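Local coordinates for protein glutathione S-transferase (Burkholderia glumae, PDB 4ISD) that probably transfers glutathione to electrophilic substrates, as a dimeric glutathione S-transferase homolog that has glutathione bound in its pocket, at residues Lys31-Glu36 with Glu83-Pro88; Phe69-Ser72 with Ala76-Glu79; Ala102-Leu107 with Gly161-Trp166; Trp110-Phe115 with Asp170-Leu175. All blocks are in the same frame, centred on the assembly; numbering follows the deposited sequence.

Contact 1 (Lys31-Glu36 with Glu83-Pro88)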
# COMPACT_ATOMS: atom_id res chain seq x y z
N LYS A 31 -7.69 -0.76 -19.40
CA LYS A 31 -6.62 -1.09 -20.33
C LYS A 31 -7.11 -1.92 -21.50
O LYS A 31 -6.35 -2.14 -22.46
CB LYS A 31 -5.52 -1.86 -19.61
CG LYS A 31 -4.89 -1.15 -18.43
CD LYS A 31 -3.61 -1.85 -18.04
CE LYS A 31 -2.44 -0.89 -17.97
NZ LYS A 31 -2.26 -0.30 -16.62
N GLY A 32 -8.36 -2.40 -21.41
CA GLY A 32 -8.99 -3.17 -22.48
C GLY A 32 -8.52 -4.62 -22.56
O GLY A 32 -8.53 -5.23 -23.62
N LEU A 33 -8.13 -5.19 -21.42
CA LEU A 33 -7.59 -6.56 -21.36
C LEU A 33 -8.68 -7.64 -21.20
O LEU A 33 -9.71 -7.41 -20.55
CB LEU A 33 -6.55 -6.67 -20.22
CG LEU A 33 -5.22 -5.94 -20.37
CD1 LEU A 33 -4.50 -5.77 -19.02
CD2 LEU A 33 -4.30 -6.64 -21.37
N ASP A 34 -8.44 -8.82 -21.77
CA ASP A 34 -9.35 -9.95 -21.55
C ASP A 34 -9.02 -10.62 -20.20
O ASP A 34 -7.85 -10.74 -19.83
CB ASP A 34 -9.25 -10.96 -22.69
CG ASP A 34 -10.13 -10.59 -23.89
OD1 ASP A 34 -11.05 -9.74 -23.77
OD2 ASP A 34 -9.90 -11.19 -24.97
N PHE A 35 -10.07 -11.02 -19.47
CA PHE A 35 -9.90 -11.80 -18.24
C PHE A 35 -11.14 -12.59 -17.81
O PHE A 35 -12.27 -12.18 -18.06
CB PHE A 35 -9.39 -10.95 -17.07
CG PHE A 35 -10.37 -9.90 -16.58
CD1 PHE A 35 -10.47 -8.67 -17.23
CD2 PHE A 35 -11.14 -10.10 -15.44
CE1 PHE A 35 -11.34 -7.69 -16.77
CE2 PHE A 35 -12.01 -9.12 -14.97
CZ PHE A 35 -12.11 -7.91 -15.63
N GLU A 36 -10.91 -13.74 -17.19
CA GLU A 36 -11.98 -14.52 -16.58
C GLU A 36 -12.13 -14.05 -15.15
O GLU A 36 -11.17 -13.57 -14.54
CB GLU A 36 -11.59 -16.00 -16.58
CG GLU A 36 -12.76 -16.94 -16.34
CD GLU A 36 -13.78 -16.88 -17.46
OE1 GLU A 36 -13.35 -16.70 -18.63
OE2 GLU A 36 -14.99 -17.00 -17.18
N GLU A 83 2.97 -1.98 -15.54
CA GLU A 83 4.33 -2.23 -16.00
C GLU A 83 4.35 -3.21 -17.16
O GLU A 83 5.15 -3.08 -18.10
CB GLU A 83 5.22 -2.72 -14.85
CG GLU A 83 6.05 -1.62 -14.23
CD GLU A 83 6.63 -1.98 -12.89
OE1 GLU A 83 6.88 -3.18 -12.66
OE2 GLU A 83 6.81 -1.07 -12.05
N VAL A 84 3.45 -4.19 -17.09
CA VAL A 84 3.33 -5.22 -18.12
C VAL A 84 2.59 -4.68 -19.34
O VAL A 84 2.90 -5.03 -20.48
CB VAL A 84 2.60 -6.46 -17.56
CG1 VAL A 84 2.48 -7.55 -18.62
CG2 VAL A 84 3.30 -6.98 -16.31
N TYR A 85 1.60 -3.83 -19.11
CA TYR A 85 0.85 -3.23 -20.21
C TYR A 85 0.90 -1.73 -20.07
O TYR A 85 -0.05 -1.13 -19.60
CB TYR A 85 -0.61 -3.70 -20.21
CG TYR A 85 -0.70 -5.20 -20.23
CD1 TYR A 85 -0.44 -5.92 -21.40
CD2 TYR A 85 -0.99 -5.91 -19.07
CE1 TYR A 85 -0.50 -7.30 -21.41
CE2 TYR A 85 -1.05 -7.29 -19.07
CZ TYR A 85 -0.81 -7.98 -20.23
OH TYR A 85 -0.88 -9.35 -20.21
N PRO A 86 2.01 -1.12 -20.48
CA PRO A 86 2.20 0.32 -20.25
C PRO A 86 1.66 1.23 -21.37
O PRO A 86 1.46 0.80 -22.51
CB PRO A 86 3.73 0.44 -20.17
CG PRO A 86 4.21 -0.62 -21.15
CD PRO A 86 3.20 -1.75 -21.10
N ALA A 87 1.42 2.49 -21.02
CA ALA A 87 1.32 3.58 -22.00
C ALA A 87 2.58 3.57 -22.84
O ALA A 87 3.66 3.24 -22.34
CB ALA A 87 1.17 4.90 -21.27
N PRO A 88 2.48 3.95 -24.11
CA PRO A 88 1.29 4.35 -24.88
C PRO A 88 0.59 3.20 -25.61
O PRO A 88 -0.40 3.45 -26.30
CB PRO A 88 1.86 5.34 -25.90
CG PRO A 88 3.26 4.84 -26.14
CD PRO A 88 3.74 4.21 -24.84
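The phenol oxygen of Tyr85, whose ring Leu33 overlies, is hydrogen-bonded to NE2 of His66, and this anchors the far end of the ring. Leu33 places a methyl over one face: its CD2 lies 3.7 Å from the centroid of the Tyr85 ring and only 5° off the ring normal, a CH-pi contact over the middle of the ring. The other methyl works nearer the rim, with Leu33 CD1 3.5 Å from Tyr85 CD2. On the opposite face Val84 CG1 stands 3.5 Å above the plane of the Tyr85 ring, offset toward the rim, so the aromatic group is sandwiched between two aliphatic side chains. Lys31 runs across the base of Tyr85 at about a right angle, and its ammonium group ends in a salt bridge with Asp82, in the last turn of helix 74-84. Gly32 closes helix 19-31 with a Schellman motif, which swings the chain round and brings Leu33 back over Tyr85, itself the first non-helical residue after helix 74-84. Tyr90 meets the tyrosine ring edge-to-face. The chemistry is therefore divided: hydrophobic contact joins the two helix ends directly, while the lysine and the tyrosine hydroxyl have their polar partners elsewhere in the protein, which fixes the outer ends of both side chains.

Contact 2 (Phe69-Ser72 with Ala76-Glu79)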
# COMPACT_ATOMS: atom_id res chain seq x y z
N PHE A 69 1.81 -16.34 -13.08
CA PHE A 69 2.15 -15.51 -11.94
C PHE A 69 0.91 -15.12 -11.15
O PHE A 69 -0.06 -14.65 -11.71
CB PHE A 69 2.81 -14.24 -12.49
CG PHE A 69 3.26 -13.27 -11.44
CD1 PHE A 69 4.28 -13.61 -10.57
CD2 PHE A 69 2.69 -12.00 -11.37
CE1 PHE A 69 4.70 -12.71 -9.61
CE2 PHE A 69 3.11 -11.09 -10.42
CZ PHE A 69 4.13 -11.45 -9.54
N THR A 70 0.95 -15.31 -9.83
CA THR A 70 -0.17 -14.86 -9.01
C THR A 70 0.23 -13.74 -8.07
O THR A 70 1.37 -13.68 -7.60
CB THR A 70 -0.82 -16.01 -8.24
OG1 THR A 70 0.12 -16.53 -7.31
CG2 THR A 70 -1.25 -17.12 -9.19
N LEU A 71 -0.71 -12.84 -7.81
CA LEU A 71 -0.42 -11.59 -7.13
C LEU A 71 -1.65 -11.07 -6.39
O LEU A 71 -2.71 -10.90 -7.00
CB LEU A 71 0.05 -10.54 -8.16
CG LEU A 71 0.58 -9.24 -7.57
CD1 LEU A 71 1.89 -9.49 -6.84
CD2 LEU A 71 0.78 -8.17 -8.63
N SER A 72 -1.52 -10.83 -5.09
CA SER A 72 -2.59 -10.20 -4.30
C SER A 72 -2.32 -8.71 -4.02
O SER A 72 -1.34 -8.16 -4.53
CB SER A 72 -2.84 -10.96 -2.99
OG SER A 72 -3.69 -12.08 -3.21
N ALA A 76 -0.81 -3.30 -5.62
CA ALA A 76 0.31 -4.00 -6.24
C ALA A 76 -0.08 -4.55 -7.62
O ALA A 76 0.73 -4.57 -8.57
CB ALA A 76 0.79 -5.14 -5.34
N ILE A 77 -1.34 -4.99 -7.72
CA ILE A 77 -1.90 -5.38 -9.00
C ILE A 77 -1.90 -4.21 -10.00
O ILE A 77 -1.47 -4.38 -11.15
CB ILE A 77 -3.33 -5.94 -8.84
CG1 ILE A 77 -3.28 -7.23 -8.01
CG2 ILE A 77 -3.97 -6.17 -10.21
CD1 ILE A 77 -4.65 -7.83 -7.70
N ALA A 78 -2.38 -3.04 -9.57
CA ALA A 78 -2.40 -1.87 -10.44
C ALA A 78 -1.00 -1.50 -10.94
O ALA A 78 -0.82 -1.19 -12.13
CB ALA A 78 -3.03 -0.68 -9.74
N GLU A 79 -0.01 -1.54 -10.05
CA GLU A 79 1.37 -1.19 -10.37
C GLU A 79 1.95 -2.17 -11.38
O GLU A 79 2.75 -1.80 -12.26
CB GLU A 79 2.23 -1.25 -9.10
CG GLU A 79 1.81 -0.27 -8.02
CD GLU A 79 2.42 1.09 -8.22
OE1 GLU A 79 3.26 1.25 -9.14
OE2 GLU A 79 2.05 2.01 -7.46
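Strand 69-72 leads through a short turn into helix 74-84, and the two backbones come closest where the CA atoms of Leu71 and Ile77 lie 6.7 Å apart. No hydrogen bond links the two segments; packing carries the contact. With its CG anti to the backbone N (chi1 -172°), Leu71 reaches toward the first turns of the helix, and its CD2 lies 3.6 Å from Ala76 O and 4.2 Å from Ile77 CG1. Ile77 returns the contact through its longer branch, which passes alongside the strand and sets CD1 3.7 Å from Leu71 O. Closer to the turn, Ala76 CB rests 3.8 Å from Ser72 O. Ser72 points its CB away from the helix, and its hydroxyl is hydrogen-bonded to Thr63 and Ser56, while its backbone N bonds to Gln106 of the second subunit, whose Ala102 also packs on Leu71. Between the segments lie Glu73 and Ser74, both in the glutathione pocket; the Ser72 side chain is about 6 Å from the bound tripeptide. A helix folded back beside the edge strand just before it is what the thioredoxin-like N-terminal domain of glutathione transferases has here, and the turn between them forms part of the glutathione site.

Contact 3 (Ala102-Leu107 with Gly161-Trp166)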
# COMPACT_ATOMS: atom_id res chain seq x y z
N ALA A 102 3.71 9.75 -7.42
CA ALA A 102 3.95 9.54 -6.00
C ALA A 102 2.71 9.91 -5.16
O ALA A 102 2.43 9.29 -4.12
CB ALA A 102 5.22 10.29 -5.52
N LEU A 103 1.95 10.91 -5.62
CA LEU A 103 0.76 11.34 -4.89
C LEU A 103 -0.39 10.34 -5.01
O LEU A 103 -1.17 10.14 -4.06
CB LEU A 103 0.32 12.74 -5.33
CG LEU A 103 1.33 13.82 -4.98
CD1 LEU A 103 0.82 15.19 -5.34
CD2 LEU A 103 1.69 13.75 -3.50
N ALA A 104 -0.51 9.70 -6.17
CA ALA A 104 -1.54 8.70 -6.36
C ALA A 104 -1.19 7.48 -5.50
O ALA A 104 -2.05 6.91 -4.82
CB ALA A 104 -1.67 8.33 -7.83
N ARG A 105 0.08 7.09 -5.53
CA ARG A 105 0.56 6.01 -4.69
C ARG A 105 0.30 6.29 -3.22
O ARG A 105 -0.17 5.41 -2.47
CB ARG A 105 2.04 5.78 -4.94
CG ARG A 105 2.33 4.98 -6.21
CD ARG A 105 3.82 4.99 -6.49
NE ARG A 105 4.20 4.18 -7.63
CZ ARG A 105 5.26 4.43 -8.38
NH1 ARG A 105 6.02 5.50 -8.12
NH2 ARG A 105 5.55 3.63 -9.41
N GLN A 106 0.59 7.52 -2.80
CA GLN A 106 0.20 7.96 -1.46
C GLN A 106 -1.30 7.80 -1.17
O GLN A 106 -1.68 7.28 -0.12
CB GLN A 106 0.60 9.40 -1.24
CG GLN A 106 -0.09 10.03 -0.06
CD GLN A 106 0.38 11.45 0.19
OE1 GLN A 106 1.21 11.70 1.07
NE2 GLN A 106 -0.14 12.39 -0.61
N LEU A 107 -2.15 8.25 -2.09
CA LEU A 107 -3.59 8.20 -1.84
C LEU A 107 -4.08 6.75 -1.70
O LEU A 107 -4.80 6.42 -0.74
CB LEU A 107 -4.35 8.98 -2.92
CG LEU A 107 -5.88 9.15 -2.87
CD1 LEU A 107 -6.37 9.61 -1.49
CD2 LEU A 107 -6.36 10.13 -3.95
N GLY A 161 -10.36 14.16 -12.36
CA GLY A 161 -9.84 13.37 -11.25
C GLY A 161 -9.16 14.32 -10.27
O GLY A 161 -9.07 15.52 -10.54
N VAL A 162 -8.69 13.80 -9.14
CA VAL A 162 -7.98 14.61 -8.16
C VAL A 162 -6.69 15.20 -8.75
O VAL A 162 -6.22 16.26 -8.32
CB VAL A 162 -7.63 13.82 -6.84
CG1 VAL A 162 -8.89 13.52 -6.03
CG2 VAL A 162 -6.88 12.55 -7.15
N PHE A 163 -6.12 14.53 -9.74
CA PHE A 163 -4.89 15.02 -10.33
C PHE A 163 -5.12 15.60 -11.74
O PHE A 163 -4.20 16.10 -12.38
CB PHE A 163 -3.80 13.93 -10.32
CG PHE A 163 -3.56 13.35 -8.95
CD1 PHE A 163 -3.10 14.16 -7.92
CD2 PHE A 163 -3.78 12.00 -8.70
CE1 PHE A 163 -2.88 13.64 -6.65
CE2 PHE A 163 -3.56 11.47 -7.43
CZ PHE A 163 -3.11 12.29 -6.41
N GLY A 164 -6.36 15.55 -12.21
CA GLY A 164 -6.70 15.99 -13.55
C GLY A 164 -7.20 14.79 -14.32
O GLY A 164 -8.34 14.36 -14.13
N ASP A 165 -6.35 14.23 -15.17
CA ASP A 165 -6.68 12.97 -15.84
C ASP A 165 -6.99 11.89 -14.82
O ASP A 165 -6.40 11.84 -13.72
CB ASP A 165 -5.53 12.52 -16.76
CG ASP A 165 -5.44 13.34 -18.03
OD1 ASP A 165 -6.48 13.87 -18.50
OD2 ASP A 165 -4.33 13.45 -18.58
N TRP A 166 -7.94 11.02 -15.16
CA TRP A 166 -8.30 9.91 -14.29
C TRP A 166 -7.08 9.03 -14.00
O TRP A 166 -6.24 8.82 -14.87
CB TRP A 166 -9.40 9.07 -14.93
CG TRP A 166 -9.73 7.83 -14.15
CD1 TRP A 166 -10.66 7.71 -13.16
CD2 TRP A 166 -9.13 6.54 -14.29
NE1 TRP A 166 -10.69 6.41 -12.68
CE2 TRP A 166 -9.75 5.68 -13.36
CE3 TRP A 166 -8.12 6.03 -15.12
CZ2 TRP A 166 -9.41 4.35 -13.24
CZ3 TRP A 166 -7.78 4.70 -14.99
CH2 TRP A 166 -8.42 3.88 -14.05
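Phe163 has by far the largest buried area here, its ring reaching from the loop before helix 168-177 to the flank of helix 98-113. The outer end of the ring meets two successive helix residues: CE1 of Phe163 is 3.6 Å from Leu103 CB, and CE2 of Phe163 is 3.6 Å from Ala104 CA and 3.7 Å from Ala104 CB. The ring approaches both obliquely. With CG anti to the carbonyl carbon (chi1 -54°), it extends toward Leu103 and Ala104. Val162, the residue before it, lays its CG2 3.4 Å above the plane of the Phe163 ring, offset toward the rim. The same methyl is also the point of contact for Leu107, which lies one turn along the helix from Leu103 and brings its own CD2 to 4.0 Å from Val162 CG2. The loop is folded on itself by a backbone bond from Gly161 N to Gly164 O of 2.7 Å, and Asp170 OD1 accepts from the backbone N of Val162. All the packing across the contact is apolar. Leu103 also touches Phe69 of the second subunit, while Leu107 and Val162 both pack on Phe173 of helix 168-177. The loop thus fits between helices 98-113, 168-177 and 189-199, the last through Tyr194, in the all-helical C-terminal domain.

Contact 4 (Trp110-Phe115 with Asp170-Leu175)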
# COMPACT_ATOMS: atom_id res chain seq x y z
N TRP A 110 -2.96 5.32 1.62
CA TRP A 110 -3.64 5.97 2.73
C TRP A 110 -5.00 5.33 2.89
O TRP A 110 -5.36 4.87 3.98
CB TRP A 110 -3.79 7.46 2.47
CG TRP A 110 -4.29 8.21 3.67
CD1 TRP A 110 -4.14 7.86 4.99
CD2 TRP A 110 -5.04 9.43 3.66
NE1 TRP A 110 -4.74 8.80 5.80
CE2 TRP A 110 -5.29 9.77 5.00
CE3 TRP A 110 -5.49 10.28 2.65
CZ2 TRP A 110 -6.00 10.93 5.35
CZ3 TRP A 110 -6.18 11.41 3.00
CH2 TRP A 110 -6.43 11.73 4.34
N ILE A 111 -5.74 5.27 1.78
CA ILE A 111 -7.06 4.67 1.75
C ILE A 111 -7.03 3.27 2.34
O ILE A 111 -7.83 2.92 3.20
CB ILE A 111 -7.61 4.65 0.32
CG1 ILE A 111 -8.02 6.07 -0.09
CG2 ILE A 111 -8.77 3.68 0.20
CD1 ILE A 111 -8.29 6.22 -1.55
N ARG A 112 -6.06 2.48 1.90
CA ARG A 112 -5.98 1.09 2.30
C ARG A 112 -5.49 0.87 3.74
O ARG A 112 -5.57 -0.26 4.24
CB ARG A 112 -5.06 0.36 1.34
CG ARG A 112 -5.66 0.11 -0.03
CD ARG A 112 -4.62 -0.28 -1.06
NE ARG A 112 -5.24 -0.61 -2.33
CZ ARG A 112 -5.77 0.28 -3.17
NH1 ARG A 112 -5.76 1.59 -2.87
NH2 ARG A 112 -6.32 -0.13 -4.31
N SER A 113 -4.98 1.91 4.41
CA SER A 113 -4.37 1.71 5.74
C SER A 113 -4.85 2.67 6.84
O SER A 113 -4.30 2.66 7.95
CB SER A 113 -2.85 1.82 5.63
OG SER A 113 -2.47 3.14 5.27
N ASP A 114 -5.83 3.50 6.53
CA ASP A 114 -6.40 4.39 7.53
C ASP A 114 -7.91 4.22 7.47
O ASP A 114 -8.41 3.36 6.73
CB ASP A 114 -6.03 5.85 7.21
CG ASP A 114 -5.71 6.66 8.46
OD1 ASP A 114 -5.96 6.18 9.58
OD2 ASP A 114 -5.20 7.79 8.30
N PHE A 115 -8.63 5.03 8.24
CA PHE A 115 -10.10 5.12 8.15
C PHE A 115 -10.80 3.89 8.69
O PHE A 115 -11.98 3.66 8.41
CB PHE A 115 -10.55 5.39 6.70
CG PHE A 115 -9.87 6.57 6.07
CD1 PHE A 115 -10.10 7.86 6.54
CD2 PHE A 115 -9.02 6.40 4.99
CE1 PHE A 115 -9.48 8.96 5.94
CE2 PHE A 115 -8.39 7.49 4.38
CZ PHE A 115 -8.63 8.78 4.86
N ASP A 170 -8.46 7.57 -8.17
CA ASP A 170 -9.77 8.24 -8.17
C ASP A 170 -10.93 7.30 -7.90
O ASP A 170 -11.85 7.64 -7.15
CB ASP A 170 -10.03 8.99 -9.48
CG ASP A 170 -9.07 10.14 -9.69
OD1 ASP A 170 -9.11 11.08 -8.87
OD2 ASP A 170 -8.29 10.11 -10.69
N THR A 171 -10.90 6.11 -8.52
CA THR A 171 -11.90 5.09 -8.21
C THR A 171 -11.83 4.75 -6.73
O THR A 171 -12.85 4.68 -6.04
CB THR A 171 -11.63 3.78 -8.97
OG1 THR A 171 -11.39 4.07 -10.35
CG2 THR A 171 -12.82 2.84 -8.85
N ASP A 172 -10.61 4.56 -6.23
CA ASP A 172 -10.39 4.20 -4.84
C ASP A 172 -10.91 5.27 -3.92
O ASP A 172 -11.57 4.98 -2.91
CB ASP A 172 -8.90 3.98 -4.59
CG ASP A 172 -8.41 2.68 -5.17
OD1 ASP A 172 -9.27 1.86 -5.58
OD2 ASP A 172 -7.17 2.49 -5.21
N PHE A 173 -10.60 6.52 -4.26
CA PHE A 173 -11.03 7.68 -3.48
C PHE A 173 -12.56 7.76 -3.46
O PHE A 173 -13.17 7.93 -2.40
CB PHE A 173 -10.45 8.97 -4.06
CG PHE A 173 -10.43 10.10 -3.09
CD1 PHE A 173 -10.40 9.87 -1.73
CD2 PHE A 173 -10.44 11.41 -3.54
CE1 PHE A 173 -10.37 10.90 -0.83
CE2 PHE A 173 -10.42 12.46 -2.65
CZ PHE A 173 -10.38 12.21 -1.28
N ALA A 174 -13.16 7.63 -4.65
CA ALA A 174 -14.60 7.77 -4.80
C ALA A 174 -15.33 6.72 -3.98
O ALA A 174 -16.29 7.04 -3.27
CB ALA A 174 -15.00 7.68 -6.25
N LEU A 175 -14.86 5.48 -4.05
CA LEU A 175 -15.41 4.42 -3.19
C LEU A 175 -15.32 4.80 -1.72
O LEU A 175 -16.32 4.72 -1.00
CB LEU A 175 -14.72 3.08 -3.42
CG LEU A 175 -14.83 2.66 -4.89
CD1 LEU A 175 -14.34 1.23 -5.13
CD2 LEU A 175 -16.26 2.84 -5.36
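Arg112 meets Asp172 end-on, with both terminal nitrogens directed at a single carboxylate oxygen. NH1 and NH2 of Arg112 each lie 2.9 Å from Asp172 OD2, and the N-H to oxygen angles of about 145° leave both bonds somewhat bent, as expected when both ends of one guanidinium converge on a single oxygen. The oxygen sits at the guanidinium edge, in its plane, yet both nitrogens come from above one face of the carboxylate, whose plane is turned 61° from that of the guanidinium. An extended run from CG to NE carries the arginine across to helix 168-177. Further bonds hold the pair: Gln108 NE2 also donates to Asp172 OD2, Ser23 bonds to OD1, and Ser74 bonds to Arg112 NH2. Arg112 NE is hydrogen-bonded to the bound glutathione, so Asp172 is a second-shell residue that positions a pocket arginine; its negative charge probably offsets the positive charge of the guanidinium. Beside the ion pair Ile111 points its CD1 at the helix backbone, 3.6 Å from Phe173 N and 3.8 Å from Asp172 CB. The same methyl approaches the Phe173 ring obliquely, at 4.2 Å from Phe173 CD1. Within the segment 110-115, Trp110 NE1 donates to Asp114 OD2 at 2.7 Å, which ties the indole to the chain that follows. Around this pairing of helices 98-113 and 168-177, helix 139-154 packs Leu147 on Phe173, helix 189-199 contacts Ala174 and Leu175, and helix 19-31 of the N-terminal domain touches Arg112 through Phe20 and Ser23.

How the contacts relate
Along the chain, contact 2 is nested within the loop closed by contact 1; both use helix 74-84 of the thioredoxin-like half, with centres 13 Å apart. Contacts 3 and 4 follow in the helical half, interleaved in sequence and 11 Å apart, sharing helix 98-113 and joined where Val162 N bonds to Asp170 OD1. The halves meet through a salt bridge between Glu79 of contact 2 and Arg105 of contact 3, 3.1 Å from OE2 to NE, although the centres lie 19 Å apart. Contact 4 reaches glutathione directly, and contact 2 flanks the turn that lines its pocket. All four touch the second subunit, so domain packing, ligand site and dimer interface are closely connected.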